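Local coordinates for putative acetoin utilization protein, acetoin dehydrogenase (Thermus thermophilus, PDB 5AWE) that is of unknown function but combines a pair of CBS domains with an ACT domain, an architecture consistent with sensing small ligands, at residues A[34-39]-A[118-123]. Sequence-based numbering, arbitrary orientation.
Sequences RLPVME and VGIITV
Ile120 meets Arg34 and Pro36 in a small apolar contact between two strands that belong to different sheets, and it illustrates how the paired CBS domains of a Bateman module lean on one another. Strand 34-39 comes from the first CBS domain, where it pairs with strand 42-48; strand 116-122 comes from the second, beside strand 108-113. No hydrogen bond passes between the two segments, whose closest CA atoms, those of Pro36 and Ile120, are 8.9 Å apart, so side chains alone bridge the gap. The terminal methyl of Ile120 does the touching: CD1 lies 3.7 Å from CG of Arg34 and 4.3 Å from CD of Pro36. Its CG1 stands anti to the backbone N (chi1 -163°), and chi2 of 144° then carries CD1 to Arg34. Arg34 crosses it at a slant, presenting CG and, more distantly, CD (4.2 Å from Ile120 CD1); chi1 of 56° puts CG between the backbone N and the carbonyl carbon, and the guanidinium lies farther off. On the far side of strand 116-122, Ile121 turns its side chain into its own domain, onto Leu109 and Val111 and onto Leu94 of helix 94-103, while Leu35 likewise packs on Val47. The strand then runs into helix 123-133, with Thr122 at the N-cap and its backbone N hydrogen-bonded to Asp125 OD2. The segments therefore meet through a few carbon atoms across the domain boundary, a modest contact (143 Å² buried in all) consistent with apolar association, including the hydrocarbon portion of a charged residue, rather than directional bonds.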
ATOM      1  N   ARG A  34     -11.919  19.006   4.743  1.00 37.82           N
ATOM      2  CA  ARG A  34     -12.032  19.420   3.361  1.00 35.24           C
ATOM      3  C   ARG A  34     -11.067  20.562   3.076  1.00 33.25           C
ATOM      4  O   ARG A  34     -10.670  21.299   3.974  1.00 32.41           O
ATOM      5  CB  ARG A  34     -13.472  19.830   3.048  1.00 35.55           C
ATOM      6  CG  ARG A  34     -14.010  20.907   3.938  1.00 39.58           C
ATOM      7  CD  ARG A  34     -15.496  20.726   4.161  1.00 46.97           C
ATOM      8  NE  ARG A  34     -15.798  19.626   5.074  1.00 45.69           N
ATOM      9  CZ  ARG A  34     -16.551  18.579   4.753  1.00 47.34           C
ATOM     10  NH1 ARG A  34     -17.077  18.483   3.535  1.00 44.30           N
ATOM     11  NH2 ARG A  34     -16.796  17.638   5.653  1.00 46.08           N
ATOM     12  N   LEU A  35     -10.681  20.691   1.817  1.00 31.80           N
ATOM     13  CA  LEU A  35      -9.599  21.586   1.453  1.00 30.45           C
ATOM     14  C   LEU A  35      -9.952  22.349   0.183  1.00 28.26           C
ATOM     15  O   LEU A  35      -9.888  21.802  -0.920  1.00 28.61           O
ATOM     16  CB  LEU A  35      -8.324  20.768   1.234  1.00 35.05           C
ATOM     17  CG  LEU A  35      -7.024  21.170   1.934  1.00 41.71           C
ATOM     18  CD1 LEU A  35      -7.307  21.851   3.263  1.00 45.89           C
ATOM     19  CD2 LEU A  35      -6.182  19.917   2.142  1.00 42.61           C
ATOM     20  N   PRO A  36     -10.354  23.619   0.320  1.00 26.29           N
ATOM     21  CA  PRO A  36     -10.693  24.373  -0.890  1.00 26.13           C
ATOM     22  C   PRO A  36      -9.410  24.524  -1.696  1.00 25.73           C
ATOM     23  O   PRO A  36      -8.329  24.535  -1.116  1.00 24.89           O
ATOM     24  CB  PRO A  36     -11.215  25.707  -0.355  1.00 25.39           C
ATOM     25  CG  PRO A  36     -10.624  25.826   1.018  1.00 26.24           C
ATOM     26  CD  PRO A  36     -10.486  24.428   1.544  1.00 25.74           C
ATOM     27  N   VAL A  37      -9.524  24.608  -3.018  1.00 25.11           N
ATOM     28  CA  VAL A  37      -8.346  24.694  -3.871  1.00 25.70           C
ATOM     29  C   VAL A  37      -8.250  26.045  -4.581  1.00 26.67           C
ATOM     30  O   VAL A  37      -9.089  26.374  -5.420  1.00 25.99           O
ATOM     31  CB  VAL A  37      -8.350  23.572  -4.930  1.00 24.62           C
ATOM     32  CG1 VAL A  37      -7.053  23.618  -5.745  1.00 27.98           C
ATOM     33  CG2 VAL A  37      -8.492  22.214  -4.250  1.00 25.33           C
HETATM   34  N   MSE A  38      -7.215  26.812  -4.243  1.00 28.45           N
HETATM   35  CA  MSE A  38      -6.983  28.140  -4.828  1.00 30.48           C
HETATM   36  C   MSE A  38      -6.011  28.124  -6.011  1.00 30.57           C
HETATM   37  O   MSE A  38      -5.002  27.423  -5.998  1.00 29.49           O
HETATM   38  CB  MSE A  38      -6.436  29.112  -3.769  1.00 34.17           C
HETATM   39  CG  MSE A  38      -7.334  29.298  -2.554  1.00 42.33           C
HETATM   40 SE   MSE A  38      -8.953  29.884  -3.012  1.00 68.74          SE
HETATM   41  CE  MSE A  38      -8.596  31.620  -3.461  1.00 28.41           C
ATOM     42  N   GLU A  39      -6.324  28.915  -7.028  1.00 31.40           N
ATOM     43  CA  GLU A  39      -5.403  29.156  -8.128  1.00 33.49           C
ATOM     44  C   GLU A  39      -5.682  30.536  -8.727  1.00 34.33           C
ATOM     45  O   GLU A  39      -6.839  30.926  -8.900  1.00 33.80           O
ATOM     46  CB  GLU A  39      -5.574  28.082  -9.203  1.00 35.18           C
ATOM     47  CG  GLU A  39      -4.549  28.163 -10.326  1.00 41.48           C
ATOM     48  CD  GLU A  39      -4.708  27.043 -11.338  1.00 46.55           C
ATOM     49  OE1 GLU A  39      -5.855  26.797 -11.773  1.00 48.68           O
ATOM     50  OE2 GLU A  39      -3.689  26.409 -11.696  1.00 44.45           O
ATOM     51  N   VAL A 118     -13.328  33.691   2.599  1.00 39.27           N
ATOM     52  CA  VAL A 118     -13.196  34.234   3.948  1.00 38.22           C
ATOM     53  C   VAL A 118     -13.253  33.185   5.058  1.00 38.01           C
ATOM     54  O   VAL A 118     -12.831  33.442   6.187  1.00 38.63           O
ATOM     55  CB  VAL A 118     -14.282  35.287   4.232  1.00 39.19           C
ATOM     56  CG1 VAL A 118     -14.124  36.464   3.277  1.00 38.48           C
ATOM     57  CG2 VAL A 118     -15.661  34.662   4.089  1.00 33.69           C
ATOM     58  N   GLY A 119     -13.772  32.005   4.745  1.00 37.18           N
ATOM     59  CA  GLY A 119     -13.790  30.945   5.735  1.00 35.60           C
ATOM     60  C   GLY A 119     -14.473  29.668   5.283  1.00 34.94           C
ATOM     61  O   GLY A 119     -14.709  29.443   4.092  1.00 34.05           O
ATOM     62  N   ILE A 120     -14.795  28.820   6.250  1.00 33.58           N
ATOM     63  CA  ILE A 120     -15.433  27.558   5.939  1.00 31.46           C
ATOM     64  C   ILE A 120     -16.455  27.205   7.023  1.00 30.20           C
ATOM     65  O   ILE A 120     -16.190  27.366   8.213  1.00 31.08           O
ATOM     66  CB  ILE A 120     -14.356  26.460   5.804  1.00 32.92           C
ATOM     67  CG1 ILE A 120     -14.931  25.247   5.084  1.00 34.09           C
ATOM     68  CG2 ILE A 120     -13.811  26.084   7.170  1.00 34.55           C
ATOM     69  CD1 ILE A 120     -13.925  24.588   4.187  1.00 36.33           C
ATOM     70  N   ILE A 121     -17.633  26.751   6.610  1.00 28.68           N
ATOM     71  CA  ILE A 121     -18.674  26.378   7.567  1.00 27.39           C
ATOM     72  C   ILE A 121     -19.098  24.921   7.372  1.00 28.54           C
ATOM     73  O   ILE A 121     -19.342  24.468   6.244  1.00 29.04           O
ATOM     74  CB  ILE A 121     -19.914  27.309   7.443  1.00 22.28           C
ATOM     75  CG1 ILE A 121     -20.948  26.957   8.523  1.00 25.75           C
ATOM     76  CG2 ILE A 121     -20.527  27.188   6.055  1.00 22.17           C
ATOM     77  CD1 ILE A 121     -22.080  27.982   8.670  1.00 14.18           C
ATOM     78  N   THR A 122     -19.172  24.180   8.472  1.00 27.69           N
ATOM     79  CA  THR A 122     -19.438  22.749   8.391  1.00 26.56           C
ATOM     80  C   THR A 122     -20.769  22.392   9.030  1.00 24.36           C
ATOM     81  O   THR A 122     -21.446  23.248   9.609  1.00 24.36           O
ATOM     82  CB  THR A 122     -18.336  21.934   9.092  1.00 26.62           C
ATOM     83  OG1 THR A 122     -18.407  22.159  10.505  1.00 27.63           O
ATOM     84  CG2 THR A 122     -16.955  22.357   8.585  1.00 21.50           C
ATOM     85  N   VAL A 123     -21.130  21.116   8.923  1.00 22.50           N
ATOM     86  CA  VAL A 123     -22.364  20.609   9.507  1.00 23.68           C
ATOM     87  C   VAL A 123     -22.403  20.786  11.017  1.00 24.42           C
ATOM     88  O   VAL A 123     -23.457  21.081  11.572  1.00 27.27           O
ATOM     89  CB  VAL A 123     -22.591  19.114   9.165  1.00 22.42           C
ATOM     90  CG1 VAL A 123     -22.965  18.977   7.702  1.00 26.47           C
ATOM     91  CG2 VAL A 123     -21.327  18.298   9.451  1.00 21.38           C
TER